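Local coordinates for DNA mismatch repair protein PMS1 (Saccharomyces cerevisiae, PDB 3H4L) that binds ATP through a GHKL-type ATPase domain and acts in DNA mismatch repair, probably as a MutL-family protein, at residues 13-18 and 128-133; 41-46 and 207-212; 182-187 and 287-292. All blocks are in the same frame, centred on the assembly; numbering follows the deposited sequence.

Contact 1 of 3, residues 13-18 and 128-133; sequences DVHRIT and DMVGHI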
ATOM      1  N   ASP B  13      35.104   9.788   5.384  1.00 41.30           N
ATOM      2  CA  ASP B  13      34.889   8.406   4.969  1.00 40.77           C
ATOM      3  C   ASP B  13      34.606   7.559   6.199  1.00 39.66           C
ATOM      4  O   ASP B  13      33.631   6.812   6.233  1.00 41.12           O
ATOM      5  CB  ASP B  13      36.125   7.863   4.254  1.00 41.89           C
ATOM      6  CG  ASP B  13      36.370   8.544   2.935  1.00 44.20           C
ATOM      7  OD1 ASP B  13      35.539   8.376   2.017  1.00 45.91           O
ATOM      8  OD2 ASP B  13      37.388   9.257   2.815  1.00 45.30           O
ATOM      9  N   VAL B  14      35.467   7.680   7.205  1.00 37.06           N
ATOM     10  CA  VAL B  14      35.297   6.934   8.442  1.00 34.75           C
ATOM     11  C   VAL B  14      33.891   7.156   8.944  1.00 34.95           C
ATOM     12  O   VAL B  14      33.225   6.219   9.375  1.00 33.81           O
ATOM     13  CB  VAL B  14      36.237   7.413   9.530  1.00 30.37           C
ATOM     14  CG1 VAL B  14      35.979   6.643  10.790  1.00 28.23           C
ATOM     15  CG2 VAL B  14      37.658   7.241   9.085  1.00 31.96           C
ATOM     16  N   HIS B  15      33.446   8.406   8.889  1.00 34.81           N
ATOM     17  CA  HIS B  15      32.106   8.748   9.344  1.00 33.55           C
ATOM     18  C   HIS B  15      31.071   8.094   8.436  1.00 32.01           C
ATOM     19  O   HIS B  15      30.052   7.607   8.904  1.00 32.69           O
ATOM     20  CB  HIS B  15      31.935  10.273   9.378  1.00 31.41           C
ATOM     21  CG  HIS B  15      30.510  10.732   9.453  1.00 31.88           C
ATOM     22  ND1 HIS B  15      29.627  10.280  10.412  1.00 31.34           N
ATOM     23  CD2 HIS B  15      29.817  11.604   8.682  1.00 29.97           C
ATOM     24  CE1 HIS B  15      28.450  10.854  10.225  1.00 31.71           C
ATOM     25  NE2 HIS B  15      28.538  11.661   9.182  1.00 28.50           N
ATOM     26  N   ARG B  16      31.357   8.056   7.142  1.00 32.02           N
ATOM     27  CA  ARG B  16      30.449   7.465   6.163  1.00 30.13           C
ATOM     28  C   ARG B  16      30.267   5.973   6.388  1.00 30.42           C
ATOM     29  O   ARG B  16      29.143   5.462   6.457  1.00 29.95           O
ATOM     30  CB  ARG B  16      30.994   7.686   4.757  1.00 30.32           C
ATOM     31  CG  ARG B  16      29.923   7.715   3.694  1.00 33.57           C
ATOM     32  CD  ARG B  16      30.506   7.819   2.295  1.00 34.20           C
ATOM     33  NE  ARG B  16      30.939   6.512   1.839  1.00 36.26           N
ATOM     34  CZ  ARG B  16      32.203   6.128   1.756  1.00 35.94           C
ATOM     35  NH1 ARG B  16      33.171   6.968   2.093  1.00 35.95           N
ATOM     36  NH2 ARG B  16      32.487   4.888   1.362  1.00 37.76           N
ATOM     37  N   ILE B  17      31.397   5.281   6.481  1.00 29.40           N
ATOM     38  CA  ILE B  17      31.437   3.844   6.685  1.00 28.81           C
ATOM     39  C   ILE B  17      30.822   3.437   8.022  1.00 30.07           C
ATOM     40  O   ILE B  17      30.008   2.510   8.071  1.00 31.55           O
ATOM     41  CB  ILE B  17      32.899   3.346   6.595  1.00 29.82           C
ATOM     42  CG1 ILE B  17      33.417   3.590   5.174  1.00 28.95           C
ATOM     43  CG2 ILE B  17      33.002   1.863   6.968  1.00 26.96           C
ATOM     44  CD1 ILE B  17      34.892   3.334   5.028  1.00 28.39           C
ATOM     45  N   THR B  18      31.197   4.126   9.098  1.00 29.79           N
ATOM     46  CA  THR B  18      30.672   3.817  10.425  1.00 29.00           C
ATOM     47  C   THR B  18      29.164   4.007  10.470  1.00 29.74           C
ATOM     48  O   THR B  18      28.437   3.141  10.957  1.00 28.18           O
ATOM     49  CB  THR B  18      31.263   4.722  11.503  1.00 28.40           C
ATOM     50  OG1 THR B  18      32.687   4.728  11.393  1.00 30.00           O
ATOM     51  CG2 THR B  18      30.870   4.223  12.888  1.00 27.25           C
ATOM     52  N   ASP B 128      23.480  18.447   6.735  1.00 33.26           N
ATOM     53  CA  ASP B 128      24.369  17.861   5.761  1.00 33.12           C
ATOM     54  C   ASP B 128      24.888  16.525   6.296  1.00 33.81           C
ATOM     55  O   ASP B 128      24.497  16.068   7.375  1.00 32.34           O
ATOM     56  CB  ASP B 128      25.526  18.804   5.426  1.00 34.61           C
ATOM     57  CG  ASP B 128      26.394  19.118   6.621  1.00 37.18           C
ATOM     58  OD1 ASP B 128      26.350  18.354   7.607  1.00 37.69           O
ATOM     59  OD2 ASP B 128      27.136  20.124   6.563  1.00 37.41           O
ATOM     60  N   MET B 129      25.767  15.911   5.522  1.00 34.04           N
ATOM     61  CA  MET B 129      26.343  14.621   5.836  1.00 36.95           C
ATOM     62  C   MET B 129      27.012  14.532   7.204  1.00 37.67           C
ATOM     63  O   MET B 129      27.137  13.447   7.788  1.00 35.97           O
ATOM     64  CB  MET B 129      27.363  14.275   4.753  1.00 37.76           C
ATOM     65  CG  MET B 129      27.995  12.934   4.928  1.00 40.35           C
ATOM     66  SD  MET B 129      29.133  12.572   3.600  1.00 45.08           S
ATOM     67  CE  MET B 129      30.115  11.297   4.399  1.00 40.00           C
ATOM     68  N   VAL B 130      27.425  15.686   7.715  1.00 38.04           N
ATOM     69  CA  VAL B 130      28.150  15.753   8.975  1.00 35.00           C
ATOM     70  C   VAL B 130      27.373  16.338  10.175  1.00 35.25           C
ATOM     71  O   VAL B 130      27.945  16.585  11.242  1.00 36.04           O
ATOM     72  CB  VAL B 130      29.507  16.500   8.692  1.00 34.00           C
ATOM     73  CG1 VAL B 130      29.567  17.831   9.412  1.00 29.48           C
ATOM     74  CG2 VAL B 130      30.687  15.577   9.011  1.00 29.98           C
ATOM     75  N   GLY B 131      26.070  16.545  10.005  1.00 35.34           N
ATOM     76  CA  GLY B 131      25.251  17.049  11.104  1.00 36.95           C
ATOM     77  C   GLY B 131      25.004  18.546  11.185  1.00 36.77           C
ATOM     78  O   GLY B 131      24.203  19.001  11.998  1.00 36.75           O
ATOM     79  N   HIS B 132      25.698  19.309  10.349  1.00 36.95           N
ATOM     80  CA  HIS B 132      25.558  20.753  10.321  1.00 38.01           C
ATOM     81  C   HIS B 132      24.297  21.162   9.572  1.00 36.94           C
ATOM     82  O   HIS B 132      23.920  20.541   8.581  1.00 36.93           O
ATOM     83  CB  HIS B 132      26.787  21.374   9.657  1.00 42.43           C
ATOM     84  CG  HIS B 132      26.628  22.824   9.324  1.00 47.33           C
ATOM     85  ND1 HIS B 132      26.340  23.781  10.274  1.00 50.27           N
ATOM     86  CD2 HIS B 132      26.746  23.487   8.148  1.00 49.15           C
ATOM     87  CE1 HIS B 132      26.292  24.970   9.700  1.00 50.29           C
ATOM     88  NE2 HIS B 132      26.534  24.818   8.410  1.00 50.47           N
ATOM     89  N   ILE B 133      23.656  22.215  10.055  1.00 36.04           N
ATOM     90  CA  ILE B 133      22.428  22.716   9.462  1.00 37.01           C
ATOM     91  C   ILE B 133      22.698  23.590   8.249  1.00 39.36           C
ATOM     92  O   ILE B 133      23.077  24.749   8.401  1.00 41.32           O
ATOM     93  CB  ILE B 133      21.644  23.540  10.487  1.00 34.52           C
ATOM     94  CG1 ILE B 133      21.266  22.644  11.665  1.00 35.68           C
ATOM     95  CG2 ILE B 133      20.422  24.153   9.842  1.00 32.75           C
ATOM     96  CD1 ILE B 133      20.449  23.323  12.723  1.00 35.23           C
TER
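His-15 and Met-129 meet through one hydrogen bond from an imidazole to a backbone carbonyl. His-15 reaches out from helix 11-22. Its CG lies anti to the backbone N (chi1 164°), which sends the ring off the helix toward the 128-133 loop. From CB the chain passes through CG to the two sides of the ring. On one side ND1 is hydrogen-bonded to Lys-77 NZ. On the other, CD2 lies 4.1 Å from Val-130 CG2, which approaches obliquely. At the tip, NE2 donates to Met-129 O at 2.7 Å, with an N-H...O angle of 154°. The oxygen lies almost in the ring plane. With ND1 and NE2 both hydrogen-bonded, the ring is probably held from turning.

The acceptor belongs to a type I beta turn, Asp-128 to Gly-131, which joins strands 121-127 and 133-140 at the edge of the ATPase domain's sheet. Asp-128 makes an Asx turn here: its OD1 accepts from Val-130 N and also from His-132 N, from opposite faces of the carboxylate. Gly-131 has a positive phi (95°), where a CB would press on the preceding carbonyl.

Met-129 runs out extended, and its CE touches Arg-16 CG at 3.7 Å. The arginine then bends away. Its NH1 forms a salt bridge with Asp-13 OD1 at 2.8 Å, and its NE is hydrogen-bonded to Asn-155 O.

Contact 2 of 3, residues 41-46 and 207-212; sequences NANQIE and TMRNSS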
ATOM      1  N   ASN B  41       6.449  10.441  22.822  1.00 36.99           N
ATOM      2  CA  ASN B  41       5.097  10.404  23.345  1.00 37.44           C
ATOM      3  C   ASN B  41       4.067  10.756  22.294  1.00 38.18           C
ATOM      4  O   ASN B  41       3.154  11.560  22.542  1.00 36.24           O
ATOM      5  CB  ASN B  41       4.978  11.369  24.519  1.00 37.76           C
ATOM      6  CG  ASN B  41       6.053  11.150  25.550  1.00 38.84           C
ATOM      7  OD1 ASN B  41       6.152  10.066  26.130  1.00 39.22           O
ATOM      8  ND2 ASN B  41       6.877  12.172  25.785  1.00 37.42           N
ATOM      9  N   ALA B  42       4.223  10.169  21.112  1.00 37.68           N
ATOM     10  CA  ALA B  42       3.276  10.398  20.039  1.00 36.39           C
ATOM     11  C   ALA B  42       2.206   9.333  20.179  1.00 35.73           C
ATOM     12  O   ALA B  42       2.482   8.247  20.674  1.00 36.98           O
ATOM     13  CB  ALA B  42       3.965  10.265  18.693  1.00 34.05           C
ATOM     14  N   ASN B  43       0.980   9.650  19.778  1.00 36.92           N
ATOM     15  CA  ASN B  43      -0.094   8.664  19.819  1.00 38.73           C
ATOM     16  C   ASN B  43      -0.534   8.449  18.378  1.00 38.81           C
ATOM     17  O   ASN B  43      -1.402   7.618  18.093  1.00 37.47           O
ATOM     18  CB  ASN B  43      -1.276   9.127  20.685  1.00 40.70           C
ATOM     19  CG  ASN B  43      -1.805  10.486  20.280  1.00 43.94           C
ATOM     20  OD1 ASN B  43      -2.020  10.762  19.092  1.00 45.23           O
ATOM     21  ND2 ASN B  43      -2.032  11.346  21.273  1.00 43.33           N
ATOM     22  N   GLN B  44       0.076   9.207  17.471  1.00 37.53           N
ATOM     23  CA  GLN B  44      -0.225   9.063  16.059  1.00 40.22           C
ATOM     24  C   GLN B  44       1.060   9.020  15.228  1.00 39.43           C
ATOM     25  O   GLN B  44       1.877   9.945  15.257  1.00 40.39           O
ATOM     26  CB  GLN B  44      -1.129  10.197  15.566  1.00 42.18           C
ATOM     27  CG  GLN B  44      -1.968   9.772  14.372  1.00 47.05           C
ATOM     28  CD  GLN B  44      -2.838  10.879  13.807  1.00 51.40           C
ATOM     29  OE1 GLN B  44      -3.514  11.607  14.548  1.00 48.97           O
ATOM     30  NE2 GLN B  44      -2.843  11.000  12.478  1.00 52.11           N
ATOM     31  N   ILE B  45       1.241   7.938  14.485  1.00 36.84           N
ATOM     32  CA  ILE B  45       2.433   7.800  13.666  1.00 35.35           C
ATOM     33  C   ILE B  45       2.109   7.448  12.232  1.00 35.70           C
ATOM     34  O   ILE B  45       1.466   6.443  11.946  1.00 36.12           O
ATOM     35  CB  ILE B  45       3.380   6.754  14.247  1.00 33.04           C
ATOM     36  CG1 ILE B  45       3.839   7.214  15.633  1.00 33.01           C
ATOM     37  CG2 ILE B  45       4.575   6.573  13.323  1.00 31.34           C
ATOM     38  CD1 ILE B  45       4.673   6.214  16.372  1.00 33.07           C
ATOM     39  N   GLU B  46       2.577   8.293  11.331  1.00 35.87           N
ATOM     40  CA  GLU B  46       2.327   8.119   9.921  1.00 37.68           C
ATOM     41  C   GLU B  46       3.656   7.960   9.210  1.00 36.03           C
ATOM     42  O   GLU B  46       4.590   8.726   9.450  1.00 35.39           O
ATOM     43  CB  GLU B  46       1.581   9.340   9.388  1.00 41.11           C
ATOM     44  CG  GLU B  46       1.130   9.239   7.953  1.00 46.79           C
ATOM     45  CD  GLU B  46       0.520  10.534   7.478  1.00 50.82           C
ATOM     46  OE1 GLU B  46      -0.360  11.062   8.202  1.00 53.30           O
ATOM     47  OE2 GLU B  46       0.921  11.022   6.398  1.00 51.31           O
ATOM     48  N   THR B 207      -4.078   1.278  11.731  1.00 42.88           N
ATOM     49  CA  THR B 207      -4.693   0.800  12.959  1.00 45.32           C
ATOM     50  C   THR B 207      -5.365   1.986  13.629  1.00 48.28           C
ATOM     51  O   THR B 207      -4.978   3.132  13.421  1.00 48.06           O
ATOM     52  CB  THR B 207      -3.672   0.174  13.948  1.00 43.57           C
ATOM     53  OG1 THR B 207      -2.679   1.140  14.311  1.00 42.62           O
ATOM     54  CG2 THR B 207      -3.007  -1.038  13.331  1.00 42.02           C
ATOM     55  N   MET B 208      -6.381   1.703  14.431  1.00 53.46           N
ATOM     56  CA  MET B 208      -7.121   2.746  15.125  1.00 57.77           C
ATOM     57  C   MET B 208      -6.478   3.064  16.470  1.00 59.10           C
ATOM     58  O   MET B 208      -5.943   2.179  17.140  1.00 60.55           O
ATOM     59  CB  MET B 208      -8.572   2.300  15.343  1.00 61.00           C
ATOM     60  CG  MET B 208      -9.362   2.085  14.063  1.00 64.18           C
ATOM     61  SD  MET B 208      -9.555   3.627  13.145  1.00 71.86           S
ATOM     62  CE  MET B 208      -8.099   3.571  12.032  1.00 68.45           C
ATOM     63  N   ARG B 209      -6.529   4.331  16.861  1.00 59.32           N
ATOM     64  CA  ARG B 209      -5.968   4.731  18.138  1.00 59.54           C
ATOM     65  C   ARG B 209      -6.789   4.034  19.219  1.00 59.63           C
ATOM     66  O   ARG B 209      -7.984   3.808  19.039  1.00 59.97           O
ATOM     67  CB  ARG B 209      -6.062   6.246  18.302  1.00 59.79           C
ATOM     68  CG  ARG B 209      -5.263   6.772  19.468  1.00 63.47           C
ATOM     69  CD  ARG B 209      -5.448   8.260  19.615  1.00 68.03           C
ATOM     70  NE  ARG B 209      -5.088   8.958  18.387  1.00 72.97           N
ATOM     71  CZ  ARG B 209      -5.240  10.266  18.201  1.00 75.66           C
ATOM     72  NH1 ARG B 209      -5.749  11.016  19.172  1.00 76.58           N
ATOM     73  NH2 ARG B 209      -4.881  10.824  17.049  1.00 76.32           N
ATOM     74  N   ASN B 210      -6.146   3.682  20.329  1.00 58.95           N
ATOM     75  CA  ASN B 210      -6.815   3.003  21.442  1.00 58.90           C
ATOM     76  C   ASN B 210      -7.454   1.660  21.063  1.00 57.85           C
ATOM     77  O   ASN B 210      -8.609   1.401  21.394  1.00 57.80           O
ATOM     78  CB  ASN B 210      -7.884   3.919  22.060  1.00 59.20           C
ATOM     79  CG  ASN B 210      -7.309   5.238  22.567  1.00 60.84           C
ATOM     80  OD1 ASN B 210      -6.167   5.299  23.032  1.00 60.42           O
ATOM     81  ND2 ASN B 210      -8.110   6.295  22.499  1.00 62.45           N
ATOM     82  N   SER B 211      -6.696   0.806  20.382  1.00 57.61           N
ATOM     83  CA  SER B 211      -7.193  -0.503  19.957  1.00 58.37           C
ATOM     84  C   SER B 211      -6.518  -1.635  20.715  1.00 58.33           C
ATOM     85  O   SER B 211      -5.302  -1.639  20.872  1.00 59.02           O
ATOM     86  CB  SER B 211      -6.933  -0.723  18.461  1.00 58.20           C
ATOM     87  OG  SER B 211      -7.590   0.240  17.662  1.00 62.25           O
ATOM     88  N   SER B 212      -7.299  -2.606  21.172  1.00 57.31           N
ATOM     89  CA  SER B 212      -6.720  -3.737  21.880  1.00 56.64           C
ATOM     90  C   SER B 212      -5.819  -4.481  20.890  1.00 56.52           C
ATOM     91  O   SER B 212      -5.928  -4.289  19.676  1.00 54.99           O
ATOM     92  CB  SER B 212      -7.820  -4.676  22.376  1.00 56.00           C
ATOM     93  OG  SER B 212      -8.459  -5.328  21.290  1.00 57.20           O
TER
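The backbones of Asn-43 and Arg-209 come no nearer than 7.3 Å between CA atoms, so side chains bridge the gap between the start of strand 44-50 and the loop after strand 200-206. Both strands belong to the large mixed sheet of the ATPase domain. Strand 189-195 runs between them, and Lys-189 of that strand touches both Gln-44 and Arg-209.

Arg-209 provides most of the contact. Its CG is anti to the backbone N (chi1 -169°), and the chain bends further out, at chi3, before the guanidinium. That flat group receives two amide oxygens in different ways. Asn-43 OD1 sits over the centre of one face, 3.4 Å from Arg-209 CZ. The amide and guanidinium planes are tilted 28° apart, and it is the oxygen that lies over the face. Gln-44 comes instead to the edge, with OE1 near the guanidinium plane and 3.0 Å from Arg-209 NH2. Its chain is extended and crosses the arginine at about a right angle.

The hydrogen bond of Asn-43 OD1 is with Asn-62 ND2; Asn-62 OD1 in turn accepts from Gln-44 N. Asn-62 thus probably helps to hold the asparagine amide over the arginine. With an alanine in place of Asn-43, that face of the guanidinium would probably lose its oxygen, Asn-62 ND2 would lose this acceptor, and Arg-209 would be freer to turn.

The contact lies at the surface and carries one formal positive charge, facing two neutral amides. The partial negative charges of Asn-43 OD1 and Gln-44 OE1 probably favour the guanidinium at this spot, without the pull of a full salt bridge.

Contact 3 of 3, residues 182-187 and 287-292; sequences AIINAA and VNKRPV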
ATOM      1  N   ALA B 182       2.897  -1.922  15.558  1.00 39.81           N
ATOM      2  CA  ALA B 182       1.468  -1.628  15.534  1.00 40.71           C
ATOM      3  C   ALA B 182       0.607  -2.580  16.348  1.00 41.71           C
ATOM      4  O   ALA B 182      -0.425  -2.181  16.892  1.00 42.30           O
ATOM      5  CB  ALA B 182       0.970  -1.601  14.094  1.00 40.87           C
ATOM      6  N   ILE B 183       1.007  -3.839  16.431  1.00 40.76           N
ATOM      7  CA  ILE B 183       0.201  -4.774  17.186  1.00 41.71           C
ATOM      8  C   ILE B 183       0.280  -4.556  18.696  1.00 44.16           C
ATOM      9  O   ILE B 183      -0.715  -4.717  19.401  1.00 45.99           O
ATOM     10  CB  ILE B 183       0.579  -6.215  16.851  1.00 40.42           C
ATOM     11  CG1 ILE B 183       0.252  -6.489  15.384  1.00 38.47           C
ATOM     12  CG2 ILE B 183      -0.176  -7.179  17.753  1.00 37.95           C
ATOM     13  CD1 ILE B 183       0.641  -7.861  14.922  1.00 38.50           C
ATOM     14  N   ILE B 184       1.445  -4.164  19.198  1.00 45.38           N
ATOM     15  CA  ILE B 184       1.588  -3.963  20.631  1.00 47.33           C
ATOM     16  C   ILE B 184       1.230  -2.558  21.099  1.00 48.48           C
ATOM     17  O   ILE B 184       0.815  -2.371  22.238  1.00 50.10           O
ATOM     18  CB  ILE B 184       3.019  -4.266  21.094  1.00 48.08           C
ATOM     19  CG1 ILE B 184       3.073  -4.338  22.626  1.00 50.03           C
ATOM     20  CG2 ILE B 184       3.960  -3.184  20.603  1.00 47.81           C
ATOM     21  CD1 ILE B 184       2.313  -5.518  23.232  1.00 48.25           C
ATOM     22  N   ASN B 185       1.385  -1.571  20.229  1.00 49.56           N
ATOM     23  CA  ASN B 185       1.085  -0.196  20.611  1.00 50.55           C
ATOM     24  C   ASN B 185      -0.353   0.250  20.356  1.00 51.82           C
ATOM     25  O   ASN B 185      -0.639   1.023  19.437  1.00 51.34           O
ATOM     26  CB  ASN B 185       2.071   0.750  19.938  1.00 49.18           C
ATOM     27  CG  ASN B 185       3.475   0.586  20.478  1.00 49.12           C
ATOM     28  OD1 ASN B 185       3.758   0.949  21.619  1.00 50.49           O
ATOM     29  ND2 ASN B 185       4.360   0.022  19.667  1.00 48.01           N
ATOM     30  N   ALA B 186      -1.236  -0.247  21.215  1.00 52.15           N
ATOM     31  CA  ALA B 186      -2.661   0.042  21.182  1.00 51.73           C
ATOM     32  C   ALA B 186      -2.966   1.535  21.317  1.00 50.46           C
ATOM     33  O   ALA B 186      -3.853   2.062  20.650  1.00 51.44           O
ATOM     34  CB  ALA B 186      -3.340  -0.721  22.304  1.00 52.92           C
ATOM     35  N   ALA B 187      -2.232   2.210  22.193  1.00 48.25           N
ATOM     36  CA  ALA B 187      -2.432   3.632  22.428  1.00 46.58           C
ATOM     37  C   ALA B 187      -1.904   4.482  21.273  1.00 45.90           C
ATOM     38  O   ALA B 187      -1.913   5.716  21.344  1.00 45.68           O
ATOM     39  CB  ALA B 187      -1.742   4.037  23.730  1.00 44.59           C
ATOM     40  N   VAL B 287       8.419  -7.275  25.553  1.00 52.11           N
ATOM     41  CA  VAL B 287       8.729  -7.161  26.967  1.00 53.71           C
ATOM     42  C   VAL B 287       8.467  -5.693  27.269  1.00 54.59           C
ATOM     43  O   VAL B 287       9.184  -4.804  26.800  1.00 54.30           O
ATOM     44  CB  VAL B 287      10.193  -7.524  27.264  1.00 53.74           C
ATOM     45  CG1 VAL B 287      10.491  -7.323  28.748  1.00 55.31           C
ATOM     46  CG2 VAL B 287      10.445  -8.966  26.869  1.00 52.90           C
ATOM     47  N   ASN B 288       7.413  -5.449  28.038  1.00 56.32           N
ATOM     48  CA  ASN B 288       7.003  -4.093  28.380  1.00 57.82           C
ATOM     49  C   ASN B 288       6.748  -3.272  27.115  1.00 58.42           C
ATOM     50  O   ASN B 288       7.364  -2.227  26.895  1.00 58.89           O
ATOM     51  CB  ASN B 288       8.045  -3.401  29.269  1.00 56.41           C
ATOM     52  CG  ASN B 288       8.201  -4.079  30.622  1.00 56.14           C
ATOM     53  OD1 ASN B 288       7.246  -4.635  31.177  1.00 51.41           O
ATOM     54  ND2 ASN B 288       9.410  -4.023  31.167  1.00 56.61           N
ATOM     55  N   LYS B 289       5.847  -3.790  26.285  1.00 59.21           N
ATOM     56  CA  LYS B 289       5.405  -3.168  25.038  1.00 59.77           C
ATOM     57  C   LYS B 289       6.437  -2.733  24.003  1.00 59.99           C
ATOM     58  O   LYS B 289       6.192  -1.801  23.243  1.00 60.97           O
ATOM     59  CB  LYS B 289       4.502  -1.983  25.367  1.00 60.37           C
ATOM     60  CG  LYS B 289       3.397  -2.307  26.363  1.00 61.40           C
ATOM     61  CD  LYS B 289       2.499  -3.420  25.848  1.00 65.08           C
ATOM     62  CE  LYS B 289       1.301  -3.642  26.767  1.00 67.45           C
ATOM     63  NZ  LYS B 289       0.398  -4.734  26.282  1.00 67.06           N
ATOM     64  N   ARG B 290       7.576  -3.407  23.946  1.00 62.01           N
ATOM     65  CA  ARG B 290       8.592  -3.045  22.969  1.00 65.06           C
ATOM     66  C   ARG B 290       9.121  -4.279  22.258  1.00 66.02           C
ATOM     67  O   ARG B 290       9.516  -5.253  22.903  1.00 65.76           O
ATOM     68  CB  ARG B 290       9.740  -2.311  23.661  1.00 67.27           C
ATOM     69  CG  ARG B 290       9.274  -1.105  24.451  1.00 71.05           C
ATOM     70  CD  ARG B 290      10.399  -0.459  25.233  1.00 74.16           C
ATOM     71  NE  ARG B 290       9.929   0.704  25.978  1.00 76.75           N
ATOM     72  CZ  ARG B 290      10.695   1.431  26.786  1.00 78.48           C
ATOM     73  NH1 ARG B 290      11.973   1.110  26.953  1.00 79.32           N
ATOM     74  NH2 ARG B 290      10.187   2.478  27.425  1.00 79.28           N
ATOM     75  N   PRO B 291       9.124  -4.264  20.913  1.00 66.65           N
ATOM     76  CA  PRO B 291       9.628  -5.427  20.185  1.00 68.19           C
ATOM     77  C   PRO B 291      11.016  -5.740  20.696  1.00 70.12           C
ATOM     78  O   PRO B 291      11.856  -4.851  20.791  1.00 71.74           O
ATOM     79  CB  PRO B 291       9.647  -4.947  18.739  1.00 66.48           C
ATOM     80  CG  PRO B 291       8.467  -4.071  18.683  1.00 66.89           C
ATOM     81  CD  PRO B 291       8.584  -3.266  19.976  1.00 66.78           C
ATOM     82  N   VAL B 292      11.245  -6.996  21.050  1.00 72.20           N
ATOM     83  CA  VAL B 292      12.539  -7.418  21.551  1.00 74.68           C
ATOM     84  C   VAL B 292      12.931  -8.707  20.848  1.00 76.24           C
ATOM     85  O   VAL B 292      12.066  -9.481  20.442  1.00 76.60           O
ATOM     86  CB  VAL B 292      12.494  -7.651  23.076  1.00 75.03           C
ATOM     87  CG1 VAL B 292      12.238  -6.331  23.802  1.00 75.49           C
ATOM     88  CG2 VAL B 292      11.406  -8.653  23.411  1.00 75.50           C
TER
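The C-terminal end of helix 167-184 meets the loop that leaves strand 283-287, where the ATPase sheet region adjoins the S5-like domain of this probable MutL-type protein. The helix ends at Ile-184. Asn-185, the next residue, is the centre of an inverse gamma turn and leads the chain away.

Across the gap, Ile-184 and Lys-289 are the nearest residues, with CA atoms 5.9 Å apart. Their contact is mostly between hydrocarbon atoms. Ile-184 is buried, and its CG1 is anti to the backbone N (chi1 -168°), which carries the longer branch toward the lysine. CG1 lies 3.6 Å from Lys-289 CA. The shorter branch, CG2, faces the lysine carbonyl, 3.7 Å from Lys-289 O. Tyr-286 and Asn-319 of the S5-like domain and Met-213 of helix 213-221 also touch Ile-184.

Lys-289 is exposed, yet its methylenes cover the isoleucine. The chain turns at chi2 (-59°) and then runs straight, which lays CD beside the isoleucine branch. Its backbone N is hydrogen-bonded to Asn-319 OD1 and so ties the loop to strand 316-321. Asn-185 adds little: its ND2 turns back to Tyr-181 O, on the last turn of the helix, while OD1 stays 4.0 Å from Lys-289 O. Lys-289 CD lies 3.4 Å from both Ile-184 CD1 and Ile-184 CG1.

In the fold
Contacts 2 and 3 are neighbours, with centres 11 Å apart, while contact 1 lies about 33 Å from contact 2 and about 32 Å from contact 3, centre to centre. Contact 1 joins helix 11-22 to the turn beside edge strand 133-140 of the large sheet. Contact 2 lies toward the other edge of that sheet, at strands 44-50 and 200-206, and contact 3 continues from there to the four-stranded sheet of the S5-like domain. The 182-187 and 207-212 segments meet directly, with a probable hydrogen bond from Ser-211 N to Ala-186 O. Along the chain, contact 1 closes before contact 3 opens, and contact 2 interleaves with both. Together they run from the nucleotide-binding domain to its junction with the second domain.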